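Local coordinates for vascular endothelial growth factor homolog (PDB 2GNN), which acts as a secreted, disulfide-linked homodimeric growth factor that binds vascular endothelial growth factor receptors and induces endothelial proliferation, at residues Pro36-Thr39 with Ser40-Phe43. Numbering follows the deposited sequence.
Sequences PELT and SQRF
Leu38 packs against Phe43 and Gln41 in a local contact round a bend of the loop that joins helix 31-34 to strand 47-54, at the surface of the subunit. Leu38 CB meets the edge of the Phe43 ring, lying in its plane 3.9 Å from CZ, while Leu38 CD1 sits 4.0 Å from Phe43 CE2; the two side chains cross at about a right angle. Gln41 instead runs alongside Leu38, its extended chain carrying the amide there, with OE1 3.6 Å from Leu38 CB. NE2 of the same amide is hydrogen-bonded to Gln88 OE1 and, weakly, to Arg42 O at 3.5 Å. Leu38 is the centre of an inverse gamma turn, spanned by a weak bond from Thr39 N to Glu37 O, and Ser40 then takes left-handed backbone angles (phi 50°, psi 41°) as the chain turns. A water lies between two carbonyls, 3.1 Å from Gln41 O and a longer, weak 3.4 Å from Leu38 O. In this cystine-knot growth factor, Leu38 and the buried Phe43 both reach Leu90 of strand 85-102, so the loop packs onto the long hairpin formed with strand 62-79. Ser40 borders a bound benzamidine, probably from the crystallisation liquor.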
loop_
_atom_site.group_PDB
_atom_site.type_symbol
_atom_site.label_atom_id
_atom_site.label_comp_id
_atom_site.label_asym_id
_atom_site.label_seq_id
_atom_site.Cartn_x
_atom_site.Cartn_y
_atom_site.Cartn_z
ATOM N N PRO B 36 -11.730 14.615 -5.280
ATOM C CA PRO B 36 -11.805 15.123 -6.653
ATOM C C PRO B 36 -12.450 16.491 -6.808
ATOM O O PRO B 36 -12.295 17.143 -7.845
ATOM C CB PRO B 36 -12.667 14.081 -7.371
ATOM C CG PRO B 36 -13.234 13.207 -6.318
ATOM C CD PRO B 36 -12.368 13.295 -5.143
ATOM N N GLU B 37 -13.190 16.911 -5.793
ATOM C CA GLU B 37 -13.965 18.145 -5.860
ATOM C C GLU B 37 -13.069 19.344 -5.517
ATOM O O GLU B 37 -13.409 20.496 -5.790
ATOM C CB GLU B 37 -15.199 18.049 -4.941
ATOM C CG GLU B 37 -14.901 18.155 -3.418
ATOM C CD GLU B 37 -14.360 16.864 -2.753
ATOM O OE1 GLU B 37 -14.229 15.798 -3.408
ATOM O OE2 GLU B 37 -14.071 16.928 -1.539
ATOM N N LEU B 38 -11.909 19.059 -4.930
ATOM C CA LEU B 38 -10.913 20.093 -4.666
ATOM C C LEU B 38 -9.973 20.219 -5.870
ATOM O O LEU B 38 -8.850 19.689 -5.874
ATOM C CB LEU B 38 -10.156 19.773 -3.380
ATOM C CG LEU B 38 -10.965 19.900 -2.076
ATOM C CD1 LEU B 38 -10.113 19.426 -0.915
ATOM C CD2 LEU B 38 -11.405 21.317 -1.845
ATOM N N THR B 39 -10.474 20.889 -6.901
ATOM C CA THR B 39 -9.838 20.995 -8.207
ATOM C C THR B 39 -8.978 22.259 -8.208
ATOM O O THR B 39 -9.133 23.109 -7.325
ATOM C CB THR B 39 -10.902 21.232 -9.263
ATOM O OG1 THR B 39 -11.737 22.280 -8.795
ATOM C CG2 THR B 39 -11.749 20.000 -9.547
ATOM N N SER B 40 -8.118 22.409 -9.224
ATOM C CA SER B 40 -7.170 23.538 -9.332
ATOM C C SER B 40 -6.348 23.765 -8.066
ATOM O O SER B 40 -6.173 24.897 -7.620
ATOM C CB SER B 40 -7.891 24.837 -9.722
ATOM O OG SER B 40 -8.253 24.793 -11.088
ATOM N N GLN B 41 -5.883 22.693 -7.440
ATOM C CA GLN B 41 -5.029 22.850 -6.257
ATOM C C GLN B 41 -4.056 21.682 -6.137
ATOM O O GLN B 41 -4.230 20.650 -6.790
ATOM C CB GLN B 41 -5.839 23.038 -4.980
ATOM C CG GLN B 41 -6.139 21.756 -4.204
ATOM C CD GLN B 41 -6.631 22.046 -2.824
ATOM O OE1 GLN B 41 -7.787 22.422 -2.640
ATOM N NE2 GLN B 41 -5.751 21.908 -1.829
ATOM N N ARG B 42 -3.014 21.866 -5.327
ATOM C CA ARG B 42 -2.037 20.806 -5.079
ATOM C C ARG B 42 -2.081 20.462 -3.626
ATOM O O ARG B 42 -2.497 21.287 -2.815
ATOM C CB ARG B 42 -0.633 21.271 -5.461
ATOM C CG ARG B 42 -0.461 21.482 -6.948
ATOM C CD ARG B 42 0.840 20.959 -7.395
ATOM N NE ARG B 42 0.950 20.973 -8.841
ATOM C CZ ARG B 42 0.899 19.886 -9.599
ATOM N NH1 ARG B 42 0.732 18.698 -9.039
ATOM N NH2 ARG B 42 1.017 19.989 -10.918
ATOM N N PHE B 43 -1.652 19.247 -3.294
ATOM C CA PHE B 43 -1.557 18.844 -1.886
ATOM C C PHE B 43 -0.134 18.474 -1.526
ATOM O O PHE B 43 0.590 17.877 -2.314
ATOM C CB PHE B 43 -2.486 17.667 -1.571
ATOM C CG PHE B 43 -3.932 17.913 -1.968
ATOM C CD1 PHE B 43 -4.375 17.607 -3.244
ATOM C CD2 PHE B 43 -4.844 18.451 -1.056
ATOM C CE1 PHE B 43 -5.714 17.845 -3.626
ATOM C CE2 PHE B 43 -6.170 18.684 -1.423
ATOM C CZ PHE B 43 -6.598 18.376 -2.709
HETATM O O HOH W 1 -6.587 19.312 -8.337
#